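Long-range contacts in probable dipeptidase (PDB 3B40), which probably hydrolyses dipeptides as a metal-dependent peptidase of the membrane dipeptidase family, built on a TIM-barrel fold: residues L60-P71 and F131-P142; L150-F161 and R201-D210. The protein carries 11 engineered substitutions. All blocks are in the same frame, centred on the assembly; numbering follows the deposited sequence.

Contact 1 of 2, residues L60-P71 and F131-P142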
loop_
_atom_site.group_PDB
_atom_site.type_symbol
_atom_site.label_atom_id
_atom_site.label_comp_id
_atom_site.label_asym_id
_atom_site.label_seq_id
_atom_site.Cartn_x
_atom_site.Cartn_y
_atom_site.Cartn_z
ATOM N N LEU A 60 7.829 15.236 5.973
ATOM C CA LEU A 60 7.487 14.348 4.851
ATOM C C LEU A 60 7.336 15.191 3.613
ATOM O O LEU A 60 6.515 16.106 3.615
ATOM C CB LEU A 60 6.146 13.651 5.126
ATOM C CG LEU A 60 5.754 12.591 4.078
ATOM C CD1 LEU A 60 6.807 11.498 3.910
ATOM C CD2 LEU A 60 4.383 11.976 4.383
ATOM N N SER A 61 8.103 14.894 2.567
ATOM C CA SER A 61 8.061 15.694 1.338
ATOM C C SER A 61 6.835 15.383 0.484
ATOM O O SER A 61 6.313 16.256 -0.218
ATOM C CB SER A 61 9.325 15.488 0.495
ATOM O OG SER A 61 10.485 15.593 1.320
ATOM N N GLY A 62 6.422 14.120 0.493
ATOM C CA GLY A 62 5.287 13.751 -0.347
ATOM C C GLY A 62 4.878 12.310 -0.154
ATOM O O GLY A 62 5.470 11.600 0.659
ATOM N N ALA A 63 3.832 11.890 -0.866
ATOM C CA ALA A 63 3.257 10.548 -0.689
ATOM C C ALA A 63 2.447 10.150 -1.904
ATOM O O ALA A 63 1.929 11.020 -2.615
ATOM C CB ALA A 63 2.352 10.515 0.536
ATOM N N ALA A 64 2.314 8.838 -2.130
ATOM C CA ALA A 64 1.460 8.355 -3.219
ATOM C C ALA A 64 0.070 8.141 -2.628
ATOM O O ALA A 64 -0.106 7.346 -1.708
ATOM C CB ALA A 64 2.027 7.081 -3.857
ATOM N N LEU A 65 -0.894 8.915 -3.134
ATOM C CA LEU A 65 -2.292 8.821 -2.721
ATOM C C LEU A 65 -3.119 8.238 -3.857
ATOM O O LEU A 65 -3.179 8.798 -4.960
ATOM C CB LEU A 65 -2.833 10.203 -2.351
ATOM C CG LEU A 65 -1.918 10.985 -1.379
ATOM C CD1 LEU A 65 -2.494 12.375 -1.155
ATOM C CD2 LEU A 65 -1.750 10.283 -0.047
ATOM N N ALA A 66 -3.797 7.148 -3.553
ATOM C CA ALA A 66 -4.382 6.314 -4.576
ATOM C C ALA A 66 -5.826 6.702 -4.873
ATOM O O ALA A 66 -6.625 6.907 -3.958
ATOM C CB ALA A 66 -4.315 4.852 -4.154
ATOM N N ILE A 67 -6.124 6.762 -6.167
ATOM C CA ILE A 67 -7.467 6.687 -6.689
ATOM C C ILE A 67 -7.897 5.237 -6.509
ATOM O O ILE A 67 -7.387 4.328 -7.199
ATOM C CB ILE A 67 -7.486 7.023 -8.212
ATOM C CG1 ILE A 67 -6.896 8.424 -8.509
ATOM C CG2 ILE A 67 -8.890 6.798 -8.795
ATOM C CD1 ILE A 67 -7.445 9.641 -7.731
ATOM N N PHE A 68 -8.825 5.025 -5.588
ATOM C CA PHE A 68 -9.201 3.668 -5.164
ATOM C C PHE A 68 -10.718 3.525 -5.165
ATOM O O PHE A 68 -11.439 4.450 -4.749
ATOM C CB PHE A 68 -8.663 3.414 -3.745
ATOM C CG PHE A 68 -9.057 2.077 -3.158
ATOM C CD1 PHE A 68 -8.311 0.945 -3.438
ATOM C CD2 PHE A 68 -10.150 1.964 -2.280
ATOM C CE1 PHE A 68 -8.662 -0.304 -2.895
ATOM C CE2 PHE A 68 -10.510 0.712 -1.735
ATOM C CZ PHE A 68 -9.756 -0.414 -2.052
ATOM N N GLY A 69 -11.198 2.389 -5.668
ATOM C CA GLY A 69 -12.556 1.931 -5.395
ATOM C C GLY A 69 -12.537 0.412 -5.267
ATOM O O GLY A 69 -11.624 -0.246 -5.775
ATOM N N TRP A 70 -13.536 -0.143 -4.579
ATOM C CA TRP A 70 -13.703 -1.593 -4.465
ATOM C C TRP A 70 -15.154 -1.930 -4.104
ATOM O O TRP A 70 -15.947 -1.003 -3.903
ATOM C CB TRP A 70 -12.702 -2.144 -3.431
ATOM C CG TRP A 70 -13.149 -2.039 -2.034
ATOM C CD1 TRP A 70 -13.715 -0.956 -1.422
ATOM C CD2 TRP A 70 -13.054 -3.060 -1.051
ATOM N NE1 TRP A 70 -13.976 -1.244 -0.099
ATOM C CE2 TRP A 70 -13.583 -2.536 0.150
ATOM C CE3 TRP A 70 -12.554 -4.380 -1.061
ATOM C CZ2 TRP A 70 -13.647 -3.295 1.338
ATOM C CZ3 TRP A 70 -12.624 -5.133 0.118
ATOM C CH2 TRP A 70 -13.149 -4.579 1.301
ATOM N N PRO A 71 -15.519 -3.244 -4.043
ATOM C CA PRO A 71 -16.912 -3.642 -3.759
ATOM C C PRO A 71 -17.241 -3.557 -2.264
ATOM O O PRO A 71 -17.471 -4.585 -1.609
ATOM C CB PRO A 71 -16.987 -5.107 -4.255
ATOM C CG PRO A 71 -15.605 -5.412 -4.891
ATOM C CD PRO A 71 -14.660 -4.422 -4.255
ATOM N N PHE A 131 4.007 20.090 -0.377
ATOM C CA PHE A 131 3.816 18.651 -0.246
ATOM C C PHE A 131 3.519 18.083 -1.632
ATOM O O PHE A 131 2.619 18.552 -2.332
ATOM C CB PHE A 131 2.654 18.355 0.691
ATOM C CG PHE A 131 2.433 16.886 0.961
ATOM C CD1 PHE A 131 3.235 16.201 1.875
ATOM C CD2 PHE A 131 1.396 16.193 0.327
ATOM C CE1 PHE A 131 3.004 14.846 2.156
ATOM C CE2 PHE A 131 1.167 14.830 0.597
ATOM C CZ PHE A 131 1.984 14.166 1.500
ATOM N N ALA A 132 4.280 17.065 -2.011
ATOM C CA ALA A 132 4.174 16.485 -3.355
ATOM C C ALA A 132 3.330 15.210 -3.372
ATOM O O ALA A 132 3.726 14.143 -2.863
ATOM C CB ALA A 132 5.544 16.237 -3.936
ATOM N N ILE A 133 2.140 15.338 -3.930
ATOM C CA ILE A 133 1.263 14.183 -4.128
ATOM C C ILE A 133 1.671 13.439 -5.380
ATOM O O ILE A 133 1.828 14.047 -6.448
ATOM C CB ILE A 133 -0.201 14.624 -4.271
ATOM C CG1 ILE A 133 -0.731 15.154 -2.935
ATOM C CG2 ILE A 133 -1.091 13.468 -4.821
ATOM C CD1 ILE A 133 -2.078 15.868 -3.059
ATOM N N VAL A 134 1.849 12.125 -5.255
ATOM C CA VAL A 134 1.970 11.267 -6.414
ATOM C C VAL A 134 0.616 10.557 -6.530
ATOM O O VAL A 134 0.176 9.892 -5.588
ATOM C CB VAL A 134 3.137 10.257 -6.276
ATOM C CG1 VAL A 134 3.074 9.207 -7.402
ATOM C CG2 VAL A 134 4.479 11.001 -6.280
ATOM N N MET A 135 -0.079 10.792 -7.642
ATOM C CA MET A 135 -1.431 10.288 -7.808
ATOM C C MET A 135 -1.267 8.860 -8.255
ATOM O O MET A 135 -0.705 8.606 -9.314
ATOM C CB MET A 135 -2.191 11.029 -8.904
ATOM C CG MET A 135 -3.657 10.560 -9.053
ATOM S SD MET A 135 -4.696 11.549 -10.222
ATOM C CE MET A 135 -4.707 13.117 -9.331
ATOM N N SER A 136 -1.746 7.930 -7.437
ATOM C CA SER A 136 -1.650 6.512 -7.810
ATOM C C SER A 136 -3.073 6.000 -7.985
ATOM O O SER A 136 -4.020 6.771 -7.848
ATOM C CB SER A 136 -0.868 5.720 -6.762
ATOM O OG SER A 136 -1.402 5.928 -5.456
ATOM N N MET A 137 -3.210 4.727 -8.329
ATOM C CA MET A 137 -4.503 4.090 -8.516
ATOM C C MET A 137 -4.266 2.664 -8.057
ATOM O O MET A 137 -3.232 2.076 -8.390
ATOM C CB MET A 137 -4.906 4.146 -10.012
ATOM C CG MET A 137 -6.265 3.550 -10.353
ATOM S SD MET A 137 -7.105 4.200 -11.830
ATOM C CE MET A 137 -6.178 3.414 -13.088
ATOM N N LEU A 138 -5.180 2.117 -7.263
ATOM C CA LEU A 138 -5.046 0.739 -6.831
ATOM C C LEU A 138 -6.384 0.072 -7.039
ATOM O O LEU A 138 -7.412 0.622 -6.640
ATOM C CB LEU A 138 -4.569 0.650 -5.361
ATOM C CG LEU A 138 -4.289 -0.718 -4.717
ATOM C CD1 LEU A 138 -3.056 -1.377 -5.315
ATOM C CD2 LEU A 138 -4.076 -0.553 -3.203
ATOM N N ASN A 139 -6.351 -1.080 -7.713
ATOM C CA ASN A 139 -7.510 -1.972 -7.944
ATOM C C ASN A 139 -8.157 -1.801 -9.330
ATOM O O ASN A 139 -8.730 -0.741 -9.638
ATOM C CB ASN A 139 -8.567 -1.796 -6.867
ATOM C CG ASN A 139 -9.528 -2.975 -6.778
ATOM O OD1 ASN A 139 -9.302 -4.041 -7.364
ATOM N ND2 ASN A 139 -10.574 -2.800 -5.990
ATOM N N ALA A 140 -8.072 -2.836 -10.164
ATOM C CA ALA A 140 -8.690 -2.786 -11.503
ATOM C C ALA A 140 -10.217 -2.983 -11.485
ATOM O O ALA A 140 -10.877 -2.753 -12.497
ATOM C CB ALA A 140 -8.043 -3.825 -12.414
ATOM N N TYR A 141 -10.767 -3.420 -10.344
ATOM C CA TYR A 141 -12.213 -3.652 -10.208
ATOM C C TYR A 141 -13.117 -2.519 -10.768
ATOM O O TYR A 141 -14.002 -2.790 -11.576
ATOM C CB TYR A 141 -12.573 -4.014 -8.763
ATOM C CG TYR A 141 -14.067 -4.143 -8.527
ATOM C CD1 TYR A 141 -14.748 -5.328 -8.868
ATOM C CD2 TYR A 141 -14.808 -3.086 -7.962
ATOM C CE1 TYR A 141 -16.121 -5.458 -8.662
ATOM C CE2 TYR A 141 -16.199 -3.214 -7.761
ATOM C CZ TYR A 141 -16.833 -4.400 -8.109
ATOM O OH TYR A 141 -18.187 -4.534 -7.907
ATOM N N PRO A 142 -12.896 -1.245 -10.376
ATOM C CA PRO A 142 -13.788 -0.212 -10.934
ATOM C C PRO A 142 -13.754 -0.038 -12.463
ATOM O O PRO A 142 -14.682 0.561 -13.032
ATOM C CB PRO A 142 -13.279 1.069 -10.291
ATOM C CG PRO A 142 -12.498 0.637 -9.083
ATOM C CD PRO A 142 -11.911 -0.676 -9.435
HETATM O O HOH W 1 -0.156 4.434 -3.415
HETATM O O HOH W 2 -9.110 1.879 -8.341
#

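Contact 2 of 2, residues L150-F161 and R201-D210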
loop_
_atom_site.group_PDB
_atom_site.type_symbol
_atom_site.label_atom_id
_atom_site.label_comp_id
_atom_site.label_asym_id
_atom_site.label_seq_id
_atom_site.Cartn_x
_atom_site.Cartn_y
_atom_site.Cartn_z
ATOM N N LEU A 150 -7.179 3.151 -18.674
ATOM C CA LEU A 150 -5.796 3.411 -18.279
ATOM C C LEU A 150 -5.293 4.721 -18.905
ATOM O O LEU A 150 -4.746 5.569 -18.209
ATOM C CB LEU A 150 -4.885 2.228 -18.641
ATOM C CG LEU A 150 -5.181 0.900 -17.932
ATOM C CD1 LEU A 150 -4.215 -0.218 -18.377
ATOM C CD2 LEU A 150 -5.170 1.080 -16.382
ATOM N N ASP A 151 -5.551 4.891 -20.207
ATOM C CA ASP A 151 -5.174 6.092 -20.946
ATOM C C ASP A 151 -5.834 7.340 -20.365
ATOM O O ASP A 151 -5.190 8.372 -20.179
ATOM C CB ASP A 151 -5.544 5.939 -22.435
ATOM C CG ASP A 151 -4.912 4.707 -23.071
ATOM O OD1 ASP A 151 -3.967 4.883 -23.875
ATOM O OD2 ASP A 151 -5.336 3.567 -22.760
ATOM N N LYS A 152 -7.122 7.223 -20.063
ATOM C CA LYS A 152 -7.896 8.320 -19.511
ATOM C C LYS A 152 -7.416 8.729 -18.097
ATOM O O LYS A 152 -7.263 9.920 -17.815
ATOM C CB LYS A 152 -9.383 7.957 -19.513
ATOM C CG LYS A 152 -9.990 7.772 -20.929
ATOM C CD LYS A 152 -11.469 7.302 -20.854
ATOM C CE LYS A 152 -12.162 7.283 -22.213
ATOM N NZ LYS A 152 -11.563 6.293 -23.173
ATOM N N TRP A 153 -7.146 7.753 -17.228
ATOM C CA TRP A 153 -6.620 8.044 -15.883
ATOM C C TRP A 153 -5.186 8.593 -15.878
ATOM O O TRP A 153 -4.879 9.528 -15.134
ATOM C CB TRP A 153 -6.789 6.846 -14.955
ATOM C CG TRP A 153 -8.220 6.691 -14.368
ATOM C CD1 TRP A 153 -9.117 5.695 -14.643
ATOM C CD2 TRP A 153 -8.854 7.536 -13.378
ATOM N NE1 TRP A 153 -10.280 5.883 -13.921
ATOM C CE2 TRP A 153 -10.141 6.997 -13.127
ATOM C CE3 TRP A 153 -8.460 8.700 -12.695
ATOM C CZ2 TRP A 153 -11.053 7.596 -12.233
ATOM C CZ3 TRP A 153 -9.357 9.298 -11.791
ATOM C CH2 TRP A 153 -10.642 8.737 -11.567
ATOM N N ALA A 154 -4.307 8.029 -16.715
ATOM C CA ALA A 154 -2.962 8.575 -16.928
ATOM C C ALA A 154 -3.027 10.055 -17.339
ATOM O O ALA A 154 -2.275 10.899 -16.806
ATOM C CB ALA A 154 -2.238 7.768 -18.010
ATOM N N ALA A 155 -3.934 10.373 -18.269
ATOM C CA ALA A 155 -4.091 11.752 -18.765
ATOM C C ALA A 155 -4.501 12.716 -17.648
ATOM O O ALA A 155 -4.096 13.870 -17.640
ATOM C CB ALA A 155 -5.107 11.800 -19.915
ATOM N N ARG A 156 -5.284 12.218 -16.706
ATOM C CA ARG A 156 -5.724 12.976 -15.539
ATOM C C ARG A 156 -4.668 13.083 -14.406
ATOM O O ARG A 156 -4.873 13.810 -13.443
ATOM C CB ARG A 156 -7.053 12.388 -15.036
ATOM C CG ARG A 156 -8.126 12.464 -16.132
ATOM C CD ARG A 156 -9.397 11.712 -15.773
ATOM N NE ARG A 156 -10.167 12.458 -14.786
ATOM C CZ ARG A 156 -11.166 11.960 -14.073
ATOM N NH1 ARG A 156 -11.526 10.689 -14.217
ATOM N NH2 ARG A 156 -11.805 12.737 -13.204
ATOM N N GLY A 157 -3.531 12.392 -14.527
ATOM C CA GLY A 157 -2.499 12.498 -13.493
ATOM C C GLY A 157 -2.014 11.237 -12.804
ATOM O O GLY A 157 -1.039 11.274 -12.031
ATOM N N VAL A 158 -2.645 10.101 -13.083
ATOM C CA VAL A 158 -2.212 8.855 -12.438
ATOM C C VAL A 158 -0.806 8.448 -12.943
ATOM O O VAL A 158 -0.545 8.472 -14.144
ATOM C CB VAL A 158 -3.263 7.715 -12.617
ATOM C CG1 VAL A 158 -2.652 6.324 -12.304
ATOM C CG2 VAL A 158 -4.472 7.994 -11.751
ATOM N N ARG A 159 0.094 8.114 -12.027
ATOM C CA ARG A 159 1.459 7.773 -12.408
ATOM C C ARG A 159 1.929 6.381 -11.948
ATOM O O ARG A 159 3.048 5.952 -12.285
ATOM C CB ARG A 159 2.416 8.881 -11.941
ATOM C CG ARG A 159 2.292 10.185 -12.741
ATOM C CD ARG A 159 2.665 9.992 -14.196
ATOM N NE ARG A 159 2.404 11.178 -15.012
ATOM C CZ ARG A 159 1.258 11.481 -15.631
ATOM N NH1 ARG A 159 0.174 10.712 -15.541
ATOM N NH2 ARG A 159 1.202 12.596 -16.339
ATOM N N MET A 160 1.055 5.669 -11.220
ATOM C CA MET A 160 1.339 4.318 -10.709
ATOM C C MET A 160 -0.011 3.616 -10.643
ATOM O O MET A 160 -0.994 4.246 -10.272
ATOM C CB MET A 160 1.984 4.380 -9.293
ATOM C CG MET A 160 2.379 2.987 -8.654
ATOM S SD MET A 160 3.523 2.902 -7.188
ATOM C CE MET A 160 2.656 3.856 -5.943
ATOM N N PHE A 161 -0.049 2.331 -11.024
ATOM C CA PHE A 161 -1.270 1.516 -11.036
ATOM C C PHE A 161 -0.984 0.125 -10.451
ATOM O O PHE A 161 -0.050 -0.595 -10.887
ATOM C CB PHE A 161 -1.809 1.381 -12.486
ATOM C CG PHE A 161 -3.035 0.493 -12.611
ATOM C CD1 PHE A 161 -2.929 -0.813 -13.080
ATOM C CD2 PHE A 161 -4.280 0.965 -12.245
ATOM C CE1 PHE A 161 -4.073 -1.645 -13.191
ATOM C CE2 PHE A 161 -5.418 0.139 -12.353
ATOM C CZ PHE A 161 -5.314 -1.149 -12.808
ATOM N N ARG A 201 -0.112 -1.871 -22.053
ATOM C CA ARG A 201 -0.667 -0.509 -22.079
ATOM C C ARG A 201 -0.018 0.397 -21.049
ATOM O O ARG A 201 0.292 1.539 -21.356
ATOM C CB ARG A 201 -2.200 -0.503 -21.933
ATOM C CG ARG A 201 -2.875 0.885 -22.045
ATOM C CD ARG A 201 -2.642 1.579 -23.386
ATOM N NE ARG A 201 -3.027 0.735 -24.505
ATOM C CZ ARG A 201 -4.272 0.574 -24.937
ATOM N NH1 ARG A 201 -5.289 1.216 -24.338
ATOM N NH2 ARG A 201 -4.494 -0.251 -25.970
ATOM N N LEU A 202 0.222 -0.131 -19.847
ATOM C CA LEU A 202 0.882 0.640 -18.771
ATOM C C LEU A 202 2.333 0.974 -19.123
ATOM O O LEU A 202 2.830 2.094 -18.853
ATOM C CB LEU A 202 0.824 -0.157 -17.448
ATOM C CG LEU A 202 -0.616 -0.198 -16.891
ATOM C CD1 LEU A 202 -0.783 -1.196 -15.770
ATOM C CD2 LEU A 202 -1.135 1.185 -16.455
ATOM N N ASN A 203 3.029 -0.009 -19.700
ATOM C CA ASN A 203 4.397 0.241 -20.170
ATOM C C ASN A 203 4.396 1.403 -21.174
ATOM O O ASN A 203 5.237 2.324 -21.057
ATOM C CB ASN A 203 4.999 -1.001 -20.850
ATOM C CG ASN A 203 5.530 -2.055 -19.879
ATOM O OD1 ASN A 203 5.900 -3.136 -20.330
ATOM N ND2 ASN A 203 5.558 -1.772 -18.563
ATOM N N ASP A 204 3.475 1.353 -22.156
ATOM C CA ASP A 204 3.354 2.365 -23.215
ATOM C C ASP A 204 3.041 3.741 -22.644
ATOM O O ASP A 204 3.567 4.743 -23.106
ATOM C CB ASP A 204 2.228 2.020 -24.228
ATOM C CG ASP A 204 2.569 0.833 -25.111
ATOM O OD1 ASP A 204 3.761 0.475 -25.169
ATOM O OD2 ASP A 204 1.638 0.208 -25.709
ATOM N N LEU A 205 2.126 3.781 -21.681
ATOM C CA LEU A 205 1.753 5.007 -21.009
ATOM C C LEU A 205 2.820 5.589 -20.067
ATOM O O LEU A 205 2.703 6.731 -19.651
ATOM C CB LEU A 205 0.443 4.787 -20.245
ATOM C CG LEU A 205 -0.813 4.708 -21.099
ATOM C CD1 LEU A 205 -1.994 4.307 -20.252
ATOM C CD2 LEU A 205 -1.084 6.043 -21.837
ATOM N N GLY A 206 3.852 4.816 -19.732
ATOM C CA GLY A 206 4.841 5.283 -18.745
ATOM C C GLY A 206 4.272 5.373 -17.329
ATOM O O GLY A 206 4.589 6.304 -16.571
ATOM N N VAL A 207 3.464 4.384 -16.958
ATOM C CA VAL A 207 2.832 4.308 -15.633
ATOM C C VAL A 207 3.487 3.168 -14.889
ATOM O O VAL A 207 3.667 2.085 -15.467
ATOM C CB VAL A 207 1.299 4.070 -15.744
ATOM C CG1 VAL A 207 0.675 3.715 -14.361
ATOM C CG2 VAL A 207 0.650 5.280 -16.303
ATOM N N ILE A 208 3.885 3.421 -13.636
ATOM C CA ILE A 208 4.563 2.414 -12.838
ATOM C C ILE A 208 3.559 1.306 -12.532
ATOM O O ILE A 208 2.462 1.589 -12.030
ATOM C CB ILE A 208 5.095 2.975 -11.481
ATOM C CG1 ILE A 208 6.089 4.131 -11.680
ATOM C CG2 ILE A 208 5.781 1.851 -10.667
ATOM C CD1 ILE A 208 6.228 5.043 -10.444
ATOM N N ILE A 209 3.922 0.068 -12.842
ATOM C CA ILE A 209 3.118 -1.084 -12.394
ATOM C C ILE A 209 3.430 -1.475 -10.951
ATOM O O ILE A 209 4.600 -1.709 -10.598
ATOM C CB ILE A 209 3.286 -2.322 -13.317
ATOM C CG1 ILE A 209 2.859 -1.991 -14.759
ATOM C CG2 ILE A 209 2.470 -3.542 -12.713
ATOM C CD1 ILE A 209 3.411 -2.949 -15.817
ATOM N N ASP A 210 2.378 -1.557 -10.133
ATOM C CA ASP A 210 2.470 -1.868 -8.695
ATOM C C ASP A 210 1.941 -3.288 -8.434
ATOM O O ASP A 210 0.791 -3.592 -8.764
ATOM C CB ASP A 210 1.674 -0.820 -7.910
ATOM C CG ASP A 210 1.648 -1.071 -6.401
ATOM O OD1 ASP A 210 2.382 -1.948 -5.881
ATOM O OD2 ASP A 210 0.860 -0.360 -5.736
HETATM O O HOH W 3 4.686 7.258 -14.132
#

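Contact 1 of 2, residues L60-P71 and F131-P142
With chi1 at -176°, F131 sends CG away from its own N and lays a ring face over G62 CA, while Y141, turned likewise (chi1 175°), presents a face to P71. Between these two aromatic ends run strands 62-68 and 131-138, parallel neighbours in the barrel sheet of a TIM-barrel-like fold. Seven backbone bonds lace them from S61 to L138. Glycine suits position 62, because G62 CA lies 3.0 Å from A132 O and a CB here would run into this carbonyl oxygen. Over the F131 ring, G62 CA is offset toward the rim; L60 CD2 meets that ring at its edge. On the face bearing L65 and I67, branched and long side chains pack against one another: L65 CD1 reaches I133 CG1 at 3.7 Å, the two side chains roughly perpendicular, and I67 CG1 lies against M135 CG. On this face L102 of helix 87-108 meets L65. On the other face, where A64, A66 and S136 meet, the residues are small: A66 CB is 3.4 Å from S136 OG, which is bonded to a water. Beyond the strands N139, an asparagine at positive phi, sends ND2 to a lone pair of G69 O at 2.8 Å, in the carbonyl plane. Proline provides a compact, rigid apolar partner at the end, with P71 CG poised 3.6 Å from the centroid of the Y141 ring, over its centre.

Contact 2 of 2, residues L150-F161 and R201-D210
L202 meets both L150 and F161 at about right angles: L202 CD2 lies 3.9 Å from L150 CD1, while L202 CD1 reaches F161 CD1 at 3.5 Å. L150 CD2 also stands above the centre of the F161 ring, leaving the three as a compact apolar cluster where helices 148-155 and 193-205 run beside strands 160-162 and 208-210. These are adjacent helix-strand units of the barrel, and helix 193-205 lies on the beta-alpha-beta crossover joining the two strands. L205 CD1 packs against the backbone of L150 and D151, bridging the two helices. V207 has a branch for each side: CG1 faces F161 CB, and CG2 faces the small A154 CB, which also meets L205 CD1. Both helices end in a Schellman motif whose glycine, G157 or G206, accepts positive phi. R159 folds back so that NH1 grips both A154 O (2.8 Å) and V158 O, tying the helix end to the turn. R201, bent at chi2 and chi3, forms a salt bridge: NH1 meets D151 OD2 at 2.8 Å on the syn side, 22° out of the carboxylate plane, with carboxylate and guanidinium planes 64° apart. The strand ladder satisfies buried backbone groups, pairing I208 N with R159 O, F161 N with I208 O and D210 N with F161 O, whereas the salt bridge keeps its charges at the partly exposed margin of an apolar interior.

Contacts 1 and 2 lie about 12 Å apart between centres and follow one another along the chain, the first closing before the second opens. Both belong to one curled parallel sheet, in which strand 131-138 of contact 1 neighbours strand 160-162 of contact 2, so the order 62-68, 131-138, 160-162, 208-210 is continuous around the barrel wall. Helix 148-155 lies on the connection between the two middle strands. The contacts touch directly: M135 O and R159 N probably form a hydrogen bond, and M137 packs against W153 and F161. Together they join four neighbouring parallel strands in the barrel wall of this probable metallodipeptidase.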